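Magnesium transport protein CorA (Methanocaldococcus jannaschii, PDB 4EGW) carries magnesium ions into the cell as a homopentameric channel that closes when cytoplasmic magnesium is high and opens when it is low. Local coordinates at residues A[25-30]-A[53-59]; A[85-89]-A[215-219]; A[118-123]-A[154-158]; A[158-163]-A[238-242]. All blocks are in the same frame, centred on the assembly; numbering follows the deposited sequence.

Contact 1 (A[25-30]-A[53-59]); sequences TVIAIA and IDCYDPK
Residues 28-30 pair antiparallel with 53-56 at one edge of the mixed sheet, and the pairing opens into a G1 beta bulge where Ile-27 and Ala-28 both face Tyr-56. Ala-28 N donates to Tyr-56 O at 2.9 Å, and Tyr-56 N returns a bond to Ala-28 O. Ala-30 and Asp-54 form a second such pair. Beyond the bulge, Val-26 N meets Asp-57 OD2 at 3.0 Å, approaching from above the carboxylate plane. The Tyr-56 ring swings out beside its own carbonyl carbon (chi1 172°), where CG2 of Val-26 lies over one ring face, 3.7 Å from the centroid, in a CH-pi contact. On the same side of the sheet the small Ala-28 CB sits 4.3 Å from Tyr-56 CB. On the other face Ile-29 CD1 reaches Cys-55 SG at 3.4 Å, apolar groups suited to the face covered by helix 60-70. Asp-54, itself buried, has its carboxylate satisfied by Thr-125 and His-127. Helix 60-70 packs on the Ile-29 and Cys-55 face, helix 132-143 touches Ala-30 and Asp-54 on the reverse, and strand 122-127 bonds to the far side of 53-57.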
loop_
_atom_site.group_PDB
_atom_site.type_symbol
_atom_site.label_atom_id
_atom_site.label_comp_id
_atom_site.label_asym_id
_atom_site.label_seq_id
_atom_site.Cartn_x
_atom_site.Cartn_y
_atom_site.Cartn_z
ATOM N N THR A 25 -26.427 16.365 3.783
ATOM C CA THR A 25 -26.037 15.306 2.865
ATOM C C THR A 25 -24.959 15.917 1.969
ATOM O O THR A 25 -25.237 16.813 1.180
ATOM C CB THR A 25 -27.238 14.785 2.054
ATOM O OG1 THR A 25 -27.467 13.404 2.362
ATOM C CG2 THR A 25 -26.994 14.918 0.571
ATOM N N VAL A 26 -23.719 15.466 2.122
ATOM C CA VAL A 26 -22.576 16.189 1.554
ATOM C C VAL A 26 -22.659 16.398 0.023
ATOM O O VAL A 26 -22.214 17.419 -0.499
ATOM C CB VAL A 26 -21.209 15.568 2.000
ATOM C CG1 VAL A 26 -20.696 16.215 3.291
ATOM C CG2 VAL A 26 -21.355 14.085 2.209
ATOM N N ILE A 27 -23.211 15.426 -0.691
ATOM C CA ILE A 27 -23.509 15.572 -2.121
ATOM C C ILE A 27 -22.448 16.275 -2.970
ATOM O O ILE A 27 -22.653 17.398 -3.430
ATOM C CB ILE A 27 -24.909 16.169 -2.381
ATOM C CG1 ILE A 27 -25.160 16.301 -3.889
ATOM C CG2 ILE A 27 -25.069 17.508 -1.691
ATOM C CD1 ILE A 27 -24.436 15.275 -4.779
ATOM N N ALA A 28 -21.320 15.610 -3.179
ATOM C CA ALA A 28 -20.244 16.178 -3.977
ATOM C C ALA A 28 -20.188 15.501 -5.333
ATOM O O ALA A 28 -19.822 14.337 -5.429
ATOM C CB ALA A 28 -18.907 16.029 -3.249
ATOM N N ILE A 29 -20.533 16.229 -6.388
ATOM C CA ILE A 29 -20.418 15.674 -7.725
ATOM C C ILE A 29 -19.068 16.057 -8.307
ATOM O O ILE A 29 -18.796 17.232 -8.556
ATOM C CB ILE A 29 -21.510 16.193 -8.663
ATOM C CG1 ILE A 29 -22.895 15.952 -8.063
ATOM C CG2 ILE A 29 -21.398 15.514 -10.021
ATOM C CD1 ILE A 29 -23.320 14.505 -8.090
ATOM N N ALA A 30 -18.214 15.059 -8.498
ATOM C CA ALA A 30 -16.974 15.264 -9.218
ATOM C C ALA A 30 -17.168 14.737 -10.635
ATOM O O ALA A 30 -17.723 13.659 -10.835
ATOM C CB ALA A 30 -15.825 14.563 -8.526
ATOM N N ILE A 53 -17.609 10.174 -13.448
ATOM C CA ILE A 53 -18.443 10.907 -12.509
ATOM C C ILE A 53 -18.454 10.176 -11.176
ATOM O O ILE A 53 -18.850 9.014 -11.090
ATOM C CB ILE A 53 -19.888 11.066 -13.018
ATOM C CG1 ILE A 53 -19.892 11.698 -14.404
ATOM C CG2 ILE A 53 -20.719 11.907 -12.047
ATOM C CD1 ILE A 53 -21.271 12.027 -14.896
ATOM N N ASP A 54 -17.982 10.851 -10.137
ATOM C CA ASP A 54 -18.086 10.312 -8.794
ATOM C C ASP A 54 -19.145 11.095 -8.056
ATOM O O ASP A 54 -19.075 12.321 -7.947
ATOM C CB ASP A 54 -16.758 10.403 -8.053
ATOM C CG ASP A 54 -16.855 9.888 -6.635
ATOM O OD1 ASP A 54 -16.975 8.659 -6.470
ATOM O OD2 ASP A 54 -16.806 10.707 -5.690
ATOM N N CYS A 55 -20.143 10.383 -7.566
ATOM C CA CYS A 55 -21.219 11.034 -6.853
ATOM C C CYS A 55 -21.220 10.613 -5.392
ATOM O O CYS A 55 -21.583 9.481 -5.050
ATOM C CB CYS A 55 -22.553 10.694 -7.498
ATOM S SG CYS A 55 -23.921 11.470 -6.667
ATOM N N TYR A 56 -20.844 11.546 -4.525
ATOM C CA TYR A 56 -20.741 11.237 -3.113
ATOM C C TYR A 56 -21.954 11.761 -2.354
ATOM O O TYR A 56 -22.109 12.970 -2.190
ATOM C CB TYR A 56 -19.459 11.853 -2.539
ATOM C CG TYR A 56 -19.361 11.751 -1.029
ATOM C CD1 TYR A 56 -20.014 10.736 -0.341
ATOM C CD2 TYR A 56 -18.628 12.677 -0.292
ATOM C CE1 TYR A 56 -19.941 10.639 1.030
ATOM C CE2 TYR A 56 -18.545 12.581 1.089
ATOM C CZ TYR A 56 -19.209 11.559 1.745
ATOM O OH TYR A 56 -19.151 11.444 3.120
ATOM N N ASP A 57 -22.806 10.845 -1.897
ATOM C CA ASP A 57 -23.844 11.164 -0.917
ATOM C C ASP A 57 -24.783 12.289 -1.359
ATOM O O ASP A 57 -24.939 13.281 -0.645
ATOM C CB ASP A 57 -23.164 11.540 0.405
ATOM C CG ASP A 57 -24.116 11.556 1.584
ATOM O OD1 ASP A 57 -25.000 10.670 1.658
ATOM O OD2 ASP A 57 -23.963 12.456 2.442
ATOM N N PRO A 58 -25.413 12.139 -2.534
ATOM C CA PRO A 58 -26.201 13.196 -3.186
ATOM C C PRO A 58 -27.566 13.515 -2.568
ATOM O O PRO A 58 -28.285 12.589 -2.209
ATOM C CB PRO A 58 -26.423 12.627 -4.590
ATOM C CG PRO A 58 -26.454 11.163 -4.382
ATOM C CD PRO A 58 -25.436 10.885 -3.307
ATOM N N LYS A 59 -27.933 14.796 -2.494
ATOM C CA LYS A 59 -29.309 15.168 -2.160
ATOM C C LYS A 59 -30.138 14.888 -3.407
ATOM O O LYS A 59 -29.727 15.222 -4.516
ATOM C CB LYS A 59 -29.421 16.632 -1.699
ATOM C CG LYS A 59 -28.685 17.655 -2.565
ATOM C CD LYS A 59 -28.910 19.086 -2.071
ATOM C CE LYS A 59 -27.658 19.676 -1.416
ATOM N NZ LYS A 59 -26.585 20.032 -2.395
#

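Contact 2 (A[85-89]-A[215-219]); sequences EIPRV and ANRDV
Pro-87 sits against Ala-215 and Val-219, joining the approach to the outermost strand 88-90 of the mixed sheet to the long helix 193-225 packed against it. This is apolar packing of a loop and the start of a strand on a helix, held by van der Waals contact, and the compact, apolar proline ring suits its buried spot. The CD atom of that ring lies 3.6 Å from Ala-215 CB, and the small alanine lets backbone and helix come close. At the other end of the ring, Pro-87 CB meets Val-219 CG2 at 3.7 Å. Val-219 divides its two methyls: with chi1 at 161°, CG1 stands anti to the backbone N and is directed to Val-89 CG2, 4.1 Å away, while CG2 lies beside that N and touches the backbone at Arg-88 N at 3.4 Å. The two branches of the valine thus meet different residues.

Farther out, Arg-88 starts off away from helix 193-225; its side chain touches Ile-79 of helix 74-80 and forms salt bridges with Glu-85 and Glu-90. Its backbone bonds to Ile-99 of strand 96-104, joining the strand to its neighbour in the sheet. On the helix side Asn-216 starts off away from Pro-87, but its amide bends back to the sheet, where ND2 donates to the Lys-101 carbonyl. That bond helps hold the amide in place, with OD1 of Asn-216 3.6 Å from Pro-87 CG.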
loop_
_atom_site.group_PDB
_atom_site.type_symbol
_atom_site.label_atom_id
_atom_site.label_comp_id
_atom_site.label_asym_id
_atom_site.label_seq_id
_atom_site.Cartn_x
_atom_site.Cartn_y
_atom_site.Cartn_z
ATOM N N GLU A 85 -25.165 -2.895 0.483
ATOM C CA GLU A 85 -25.181 -3.747 -0.709
ATOM C C GLU A 85 -24.003 -4.710 -0.778
ATOM O O GLU A 85 -22.854 -4.318 -0.575
ATOM C CB GLU A 85 -25.187 -2.892 -1.974
ATOM C CG GLU A 85 -26.486 -2.165 -2.245
ATOM C CD GLU A 85 -27.569 -3.080 -2.788
ATOM O OE1 GLU A 85 -28.714 -2.612 -2.930
ATOM O OE2 GLU A 85 -27.283 -4.260 -3.078
ATOM N N ILE A 86 -24.292 -5.969 -1.087
ATOM C CA ILE A 86 -23.241 -6.956 -1.272
ATOM C C ILE A 86 -22.546 -6.728 -2.597
ATOM O O ILE A 86 -23.200 -6.670 -3.636
ATOM C CB ILE A 86 -23.801 -8.378 -1.268
ATOM C CG1 ILE A 86 -24.357 -8.726 0.122
ATOM C CG2 ILE A 86 -22.734 -9.368 -1.715
ATOM C CD1 ILE A 86 -23.396 -8.452 1.283
ATOM N N PRO A 87 -21.213 -6.594 -2.570
ATOM C CA PRO A 87 -20.523 -6.440 -3.848
ATOM C C PRO A 87 -20.964 -7.531 -4.798
ATOM O O PRO A 87 -21.245 -8.651 -4.373
ATOM C CB PRO A 87 -19.053 -6.620 -3.470
ATOM C CG PRO A 87 -18.979 -6.053 -2.097
ATOM C CD PRO A 87 -20.288 -6.455 -1.431
ATOM N N ARG A 88 -21.079 -7.173 -6.069
ATOM C CA ARG A 88 -21.369 -8.140 -7.100
ATOM C C ARG A 88 -21.199 -7.454 -8.434
ATOM O O ARG A 88 -20.918 -6.263 -8.501
ATOM C CB ARG A 88 -22.811 -8.609 -6.962
ATOM C CG ARG A 88 -23.810 -7.483 -7.119
ATOM C CD ARG A 88 -25.140 -7.890 -6.561
ATOM N NE ARG A 88 -26.048 -6.755 -6.475
ATOM C CZ ARG A 88 -26.162 -5.968 -5.411
ATOM N NH1 ARG A 88 -25.416 -6.191 -4.336
ATOM N NH2 ARG A 88 -27.022 -4.959 -5.424
ATOM N N VAL A 89 -21.405 -8.208 -9.499
ATOM C CA VAL A 89 -21.515 -7.622 -10.813
ATOM C C VAL A 89 -22.896 -7.974 -11.334
ATOM O O VAL A 89 -23.294 -9.142 -11.322
ATOM C CB VAL A 89 -20.467 -8.183 -11.775
ATOM C CG1 VAL A 89 -20.469 -7.378 -13.074
ATOM C CG2 VAL A 89 -19.098 -8.163 -11.137
ATOM N N ALA A 215 -16.340 -10.771 -0.562
ATOM C CA ALA A 215 -17.318 -10.307 -1.543
ATOM C C ALA A 215 -16.682 -9.535 -2.708
ATOM O O ALA A 215 -17.129 -9.646 -3.856
ATOM C CB ALA A 215 -18.376 -9.466 -0.857
ATOM N N ASN A 216 -15.653 -8.744 -2.404
ATOM C CA ASN A 216 -14.851 -8.094 -3.430
ATOM C C ASN A 216 -14.190 -9.145 -4.293
ATOM O O ASN A 216 -14.209 -9.065 -5.520
ATOM C CB ASN A 216 -13.745 -7.264 -2.789
ATOM C CG ASN A 216 -14.218 -5.911 -2.324
ATOM O OD1 ASN A 216 -15.403 -5.594 -2.401
ATOM N ND2 ASN A 216 -13.282 -5.097 -1.830
ATOM N N ARG A 217 -13.604 -10.134 -3.621
ATOM C CA ARG A 217 -12.809 -11.172 -4.259
ATOM C C ARG A 217 -13.538 -11.785 -5.430
ATOM O O ARG A 217 -12.999 -11.900 -6.529
ATOM C CB ARG A 217 -12.503 -12.275 -3.256
ATOM C CG ARG A 217 -11.766 -13.460 -3.861
ATOM C CD ARG A 217 -11.783 -14.637 -2.905
ATOM N NE ARG A 217 -13.143 -15.130 -2.723
ATOM C CZ ARG A 217 -13.529 -15.914 -1.724
ATOM N NH1 ARG A 217 -12.654 -16.295 -0.801
ATOM N NH2 ARG A 217 -14.791 -16.317 -1.647
ATOM N N ASP A 218 -14.775 -12.185 -5.178
ATOM C CA ASP A 218 -15.591 -12.817 -6.198
ATOM C C ASP A 218 -15.861 -11.843 -7.338
ATOM O O ASP A 218 -15.700 -12.195 -8.500
ATOM C CB ASP A 218 -16.886 -13.355 -5.588
ATOM C CG ASP A 218 -16.640 -14.552 -4.671
ATOM O OD1 ASP A 218 -15.738 -15.367 -4.981
ATOM O OD2 ASP A 218 -17.341 -14.679 -3.640
ATOM N N VAL A 219 -16.229 -10.609 -7.005
ATOM C CA VAL A 219 -16.402 -9.584 -8.020
ATOM C C VAL A 219 -15.194 -9.604 -8.953
ATOM O O VAL A 219 -15.342 -9.672 -10.172
ATOM C CB VAL A 219 -16.520 -8.187 -7.384
ATOM C CG1 VAL A 219 -16.232 -7.106 -8.410
ATOM C CG2 VAL A 219 -17.897 -8.000 -6.739
#

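Contact 3 (A[118-123]-A[154-158]); sequences IKNNLL and IGFLL
Ile-154 drives its CD1 methyl against Ile-118 CG2 at 3.5 Å, the two isoleucines meeting tip to tip. The same methyl rests 3.7 Å from Asn-120 O. Its reach comes from chi1 at -160°, which sets CG1 anti to the backbone N and leaves it to slide past Leu-123 in the opposite direction. Beside it, Leu-157 CD2 crosses Leu-123 at CB, 3.6 Å apart, and these branched chains, all from buried or partly buried residues, make the close half of the contact. What they pack against is a beta hairpin: strands 110-119 and 122-127 are joined by a type II' turn from Lys-119 to Leu-122, with Leu-122 N bonded to Lys-119 O. Asn-120 takes the positive phi (52°) of the first corner of such a turn, where asparagine is among the more common residues after glycine. One residue further into helix 156-186 the fit is looser: Leu-158 CD2 comes within only 4.4 Å of Ile-118 CD1. The turn itself is the solvent side. Asn-120 is exposed there, with a hexanediol molecule close by, whereas Asn-121 turns its amide from Ile-154, and its ND2 bonds to the carbonyls of Tyr-48 and Arg-49.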
loop_
_atom_site.group_PDB
_atom_site.type_symbol
_atom_site.label_atom_id
_atom_site.label_comp_id
_atom_site.label_asym_id
_atom_site.label_seq_id
_atom_site.Cartn_x
_atom_site.Cartn_y
_atom_site.Cartn_z
ATOM N N ILE A 118 -21.193 1.416 -15.358
ATOM C CA ILE A 118 -20.487 1.717 -16.592
ATOM C C ILE A 118 -21.421 1.781 -17.777
ATOM O O ILE A 118 -21.947 0.764 -18.219
ATOM C CB ILE A 118 -19.429 0.669 -16.881
ATOM C CG1 ILE A 118 -18.396 0.685 -15.759
ATOM C CG2 ILE A 118 -18.804 0.926 -18.232
ATOM C CD1 ILE A 118 -17.228 -0.204 -16.011
ATOM N N LYS A 119 -21.595 2.978 -18.313
ATOM C CA LYS A 119 -22.477 3.170 -19.453
ATOM C C LYS A 119 -21.668 3.723 -20.616
ATOM O O LYS A 119 -21.184 4.859 -20.571
ATOM C CB LYS A 119 -23.617 4.120 -19.082
ATOM C CG LYS A 119 -24.839 3.978 -19.965
ATOM C CD LYS A 119 -25.994 4.829 -19.471
ATOM C CE LYS A 119 -26.927 5.136 -20.608
ATOM N NZ LYS A 119 -27.861 6.216 -20.229
ATOM N N ASN A 120 -21.515 2.908 -21.656
ATOM C CA ASN A 120 -20.687 3.290 -22.786
ATOM C C ASN A 120 -19.337 3.725 -22.269
ATOM O O ASN A 120 -18.605 2.937 -21.667
ATOM C CB ASN A 120 -21.334 4.421 -23.560
ATOM C CG ASN A 120 -22.823 4.260 -23.656
ATOM O OD1 ASN A 120 -23.579 5.082 -23.135
ATOM N ND2 ASN A 120 -23.265 3.185 -24.306
ATOM N N ASN A 121 -19.011 4.986 -22.505
ATOM C CA ASN A 121 -17.735 5.519 -22.063
ATOM C C ASN A 121 -17.778 6.145 -20.665
ATOM O O ASN A 121 -16.767 6.686 -20.202
ATOM C CB ASN A 121 -17.167 6.502 -23.093
ATOM C CG ASN A 121 -18.037 7.740 -23.271
ATOM O OD1 ASN A 121 -19.224 7.736 -22.931
ATOM N ND2 ASN A 121 -17.446 8.809 -23.808
ATOM N N LEU A 122 -18.931 6.071 -19.993
ATOM C CA LEU A 122 -19.061 6.670 -18.665
ATOM C C LEU A 122 -18.900 5.715 -17.484
ATOM O O LEU A 122 -19.743 4.847 -17.259
ATOM C CB LEU A 122 -20.401 7.379 -18.528
ATOM C CG LEU A 122 -20.777 7.655 -17.067
ATOM C CD1 LEU A 122 -19.742 8.536 -16.392
ATOM C CD2 LEU A 122 -22.153 8.297 -16.980
ATOM N N LEU A 123 -17.831 5.906 -16.714
ATOM C CA LEU A 123 -17.650 5.204 -15.446
ATOM C C LEU A 123 -18.161 6.121 -14.341
ATOM O O LEU A 123 -17.546 7.145 -14.045
ATOM C CB LEU A 123 -16.162 4.915 -15.223
ATOM C CG LEU A 123 -15.637 4.005 -14.101
ATOM C CD1 LEU A 123 -16.058 4.456 -12.703
ATOM C CD2 LEU A 123 -16.020 2.560 -14.322
ATOM N N ILE A 154 -10.888 2.835 -18.855
ATOM C CA ILE A 154 -12.170 2.209 -18.510
ATOM C C ILE A 154 -12.420 0.758 -18.886
ATOM O O ILE A 154 -13.573 0.336 -18.946
ATOM C CB ILE A 154 -13.389 3.028 -19.017
ATOM C CG1 ILE A 154 -14.657 2.645 -18.242
ATOM C CG2 ILE A 154 -13.594 2.826 -20.511
ATOM C CD1 ILE A 154 -15.914 2.620 -19.086
ATOM N N GLY A 155 -11.381 -0.022 -19.144
ATOM C CA GLY A 155 -11.363 -1.334 -18.542
ATOM C C GLY A 155 -10.357 -1.097 -17.445
ATOM O O GLY A 155 -10.282 -1.789 -16.432
ATOM N N PHE A 156 -9.582 -0.049 -17.684
ATOM C CA PHE A 156 -8.459 0.299 -16.848
ATOM C C PHE A 156 -8.894 1.119 -15.665
ATOM O O PHE A 156 -8.472 0.875 -14.532
ATOM C CB PHE A 156 -7.431 1.065 -17.674
ATOM C CG PHE A 156 -6.070 1.087 -17.058
ATOM C CD1 PHE A 156 -5.556 -0.057 -16.454
ATOM C CD2 PHE A 156 -5.299 2.241 -17.081
ATOM C CE1 PHE A 156 -4.294 -0.053 -15.878
ATOM C CE2 PHE A 156 -4.035 2.255 -16.510
ATOM C CZ PHE A 156 -3.530 1.101 -15.902
ATOM N N LEU A 157 -9.763 2.084 -15.952
ATOM C CA LEU A 157 -10.202 3.056 -14.966
ATOM C C LEU A 157 -10.847 2.305 -13.823
ATOM O O LEU A 157 -10.631 2.602 -12.646
ATOM C CB LEU A 157 -11.202 4.029 -15.596
ATOM C CG LEU A 157 -11.785 5.137 -14.714
ATOM C CD1 LEU A 157 -10.684 5.980 -14.130
ATOM C CD2 LEU A 157 -12.738 6.013 -15.504
ATOM N N LEU A 158 -11.629 1.302 -14.190
ATOM C CA LEU A 158 -12.312 0.484 -13.211
ATOM C C LEU A 158 -11.345 -0.160 -12.229
ATOM O O LEU A 158 -11.437 0.025 -11.013
ATOM C CB LEU A 158 -13.052 -0.611 -13.935
ATOM C CG LEU A 158 -13.607 -1.619 -12.959
ATOM C CD1 LEU A 158 -14.446 -0.910 -11.872
ATOM C CD2 LEU A 158 -14.406 -2.640 -13.758
#

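Contact 4 (A[158-163]-A[238-242]); sequences LYHILN and NFEDL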
loop_
_atom_site.group_PDB
_atom_site.type_symbol
_atom_site.label_atom_id
_atom_site.label_comp_id
_atom_site.label_asym_id
_atom_site.label_seq_id
_atom_site.Cartn_x
_atom_site.Cartn_y
_atom_site.Cartn_z
ATOM N N LEU A 158 -11.629 1.302 -14.190
ATOM C CA LEU A 158 -12.312 0.484 -13.211
ATOM C C LEU A 158 -11.345 -0.160 -12.229
ATOM O O LEU A 158 -11.437 0.025 -11.013
ATOM C CB LEU A 158 -13.052 -0.611 -13.935
ATOM C CG LEU A 158 -13.607 -1.619 -12.959
ATOM C CD1 LEU A 158 -14.446 -0.910 -11.872
ATOM C CD2 LEU A 158 -14.406 -2.640 -13.758
ATOM N N TYR A 159 -10.413 -0.920 -12.783
ATOM C CA TYR A 159 -9.407 -1.595 -11.998
ATOM C C TYR A 159 -8.708 -0.666 -11.015
ATOM O O TYR A 159 -8.461 -1.033 -9.866
ATOM C CB TYR A 159 -8.377 -2.216 -12.925
ATOM C CG TYR A 159 -7.044 -2.402 -12.267
ATOM C CD1 TYR A 159 -6.093 -1.389 -12.294
ATOM C CD2 TYR A 159 -6.732 -3.582 -11.615
ATOM C CE1 TYR A 159 -4.867 -1.546 -11.691
ATOM C CE2 TYR A 159 -5.503 -3.752 -11.009
ATOM C CZ TYR A 159 -4.574 -2.729 -11.051
ATOM O OH TYR A 159 -3.345 -2.886 -10.448
ATOM N N HIS A 160 -8.373 0.533 -11.465
ATOM C CA HIS A 160 -7.624 1.437 -10.604
ATOM C C HIS A 160 -8.372 1.790 -9.346
ATOM O O HIS A 160 -7.843 1.684 -8.242
ATOM C CB HIS A 160 -7.211 2.689 -11.356
ATOM C CG HIS A 160 -5.907 2.531 -12.062
ATOM N ND1 HIS A 160 -4.971 1.599 -11.670
ATOM C CD2 HIS A 160 -5.387 3.156 -13.143
ATOM C CE1 HIS A 160 -3.924 1.665 -12.471
ATOM N NE2 HIS A 160 -4.151 2.602 -13.375
ATOM N N ILE A 161 -9.609 2.219 -9.516
ATOM C CA ILE A 161 -10.444 2.453 -8.368
ATOM C C ILE A 161 -10.412 1.178 -7.535
ATOM O O ILE A 161 -10.076 1.207 -6.351
ATOM C CB ILE A 161 -11.864 2.780 -8.802
ATOM C CG1 ILE A 161 -11.825 3.655 -10.059
ATOM C CG2 ILE A 161 -12.596 3.470 -7.677
ATOM C CD1 ILE A 161 -13.182 3.906 -10.688
ATOM N N LEU A 162 -10.732 0.054 -8.163
ATOM C CA LEU A 162 -10.746 -1.217 -7.442
ATOM C C LEU A 162 -9.405 -1.420 -6.754
ATOM O O LEU A 162 -9.329 -1.842 -5.594
ATOM C CB LEU A 162 -11.031 -2.374 -8.396
ATOM C CG LEU A 162 -12.515 -2.726 -8.569
ATOM C CD1 LEU A 162 -13.396 -1.487 -8.617
ATOM C CD2 LEU A 162 -12.752 -3.616 -9.782
ATOM N N ASN A 163 -8.344 -1.096 -7.477
ATOM C CA ASN A 163 -7.018 -1.202 -6.919
ATOM C C ASN A 163 -6.839 -0.282 -5.728
ATOM O O ASN A 163 -6.455 -0.727 -4.648
ATOM C CB ASN A 163 -5.962 -0.870 -7.955
ATOM C CG ASN A 163 -4.640 -1.507 -7.634
ATOM O OD1 ASN A 163 -4.591 -2.622 -7.097
ATOM N ND2 ASN A 163 -3.558 -0.814 -7.951
ATOM N N ASN A 238 -5.000 -7.601 -15.166
ATOM C CA ASN A 238 -4.936 -6.574 -14.124
ATOM C C ASN A 238 -5.870 -6.846 -12.952
ATOM O O ASN A 238 -5.568 -6.496 -11.812
ATOM C CB ASN A 238 -5.240 -5.189 -14.706
ATOM C CG ASN A 238 -4.087 -4.622 -15.527
ATOM O OD1 ASN A 238 -3.434 -5.334 -16.293
ATOM N ND2 ASN A 238 -3.834 -3.330 -15.364
ATOM N N PHE A 239 -7.008 -7.467 -13.226
ATOM C CA PHE A 239 -7.910 -7.828 -12.140
ATOM C C PHE A 239 -7.426 -9.089 -11.447
ATOM O O PHE A 239 -7.791 -9.354 -10.307
ATOM C CB PHE A 239 -9.344 -7.979 -12.644
ATOM C CG PHE A 239 -9.916 -6.704 -13.207
ATOM C CD1 PHE A 239 -10.133 -5.609 -12.391
ATOM C CD2 PHE A 239 -10.230 -6.598 -14.554
ATOM C CE1 PHE A 239 -10.655 -4.429 -12.905
ATOM C CE2 PHE A 239 -10.752 -5.422 -15.076
ATOM C CZ PHE A 239 -10.962 -4.336 -14.251
ATOM N N GLU A 240 -6.577 -9.844 -12.139
ATOM C CA GLU A 240 -6.032 -11.095 -11.620
ATOM C C GLU A 240 -5.002 -10.783 -10.539
ATOM O O GLU A 240 -5.002 -11.383 -9.461
ATOM C CB GLU A 240 -5.392 -11.888 -12.760
ATOM C CG GLU A 240 -5.003 -13.321 -12.441
ATOM C CD GLU A 240 -4.179 -13.937 -13.564
ATOM O OE1 GLU A 240 -3.712 -13.167 -14.438
ATOM O OE2 GLU A 240 -3.996 -15.178 -13.577
ATOM N N ASP A 241 -4.126 -9.832 -10.843
ATOM C CA ASP A 241 -3.225 -9.288 -9.846
ATOM C C ASP A 241 -4.043 -8.856 -8.648
ATOM O O ASP A 241 -3.783 -9.251 -7.510
ATOM C CB ASP A 241 -2.501 -8.074 -10.419
ATOM C CG ASP A 241 -1.558 -8.438 -11.545
ATOM O OD1 ASP A 241 -1.646 -9.585 -12.044
ATOM O OD2 ASP A 241 -0.728 -7.580 -11.930
ATOM N N LEU A 242 -5.046 -8.036 -8.929
ATOM C CA LEU A 242 -5.907 -7.487 -7.904
ATOM C C LEU A 242 -6.589 -8.623 -7.135
ATOM O O LEU A 242 -6.740 -8.567 -5.912
ATOM C CB LEU A 242 -6.926 -6.561 -8.561
ATOM C CG LEU A 242 -7.618 -5.523 -7.693
ATOM C CD1 LEU A 242 -6.651 -4.996 -6.654
ATOM C CD2 LEU A 242 -8.152 -4.400 -8.568
#
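Tyr-159 holds its ring anti to the backbone N (chi1 155°), and Phe-239 holds its own beside the backbone N, which brings the two rings together between helices 156-186 and 233-270. These helices run nearly parallel here, 9° apart, and belong to the long-helix bundle of the cytoplasmic domain. The edge of Tyr-159 is directed at the face of Phe-239 in an offset edge-to-face pair, with centroids 5.9 Å apart and planes at 67°. Asn-238 CB lies over one face of the tyrosine in a CH-pi contact, and Asn-163 CB, one turn on in the tyrosine's own helix, covers the opposite face. Leu-242 fills the next turn: its CD2 meets Tyr-159 CD2 at 3.5 Å and Leu-162 CB at the same distance. Branched, flexible leucines suit the ground beside the two rings; toward helix 193-225, Leu-158 touches Leu-223, Leu-242 touches Leu-220 and Leu-162 touches both. On the outer side the hydroxyl of Tyr-159 makes a weak hydrogen bond to a bound hexanediol, to which Asp-241 also bonds. Deeper in, Leu-158 and Leu-162 both lie on the side of the phenylalanine ring away from Tyr-159 CB, with Leu-162 CD2 3.8 Å from Phe-239 CE1.

Starting from the N terminus, contact 1 closes first, a short loop joining the first two strands at one edge of the sheet, before any other contact opens. Contact 2 then opens at 85-89 and closes on helix 193-225, and contact 3, which ties the hairpin between strands 110-119 and 122-127 to the start of helix 156-186, is nested inside that loop. Contact 4 begins at Leu-158, which it shares with contact 3, and closes on helix 233-270, so it crosses contact 2. Contacts 1 and 3 meet through neighbouring strands 51-56 and 122-127. Together, contacts 2 and 3 fasten sheet to helices, while contact 4 joins helix to helix.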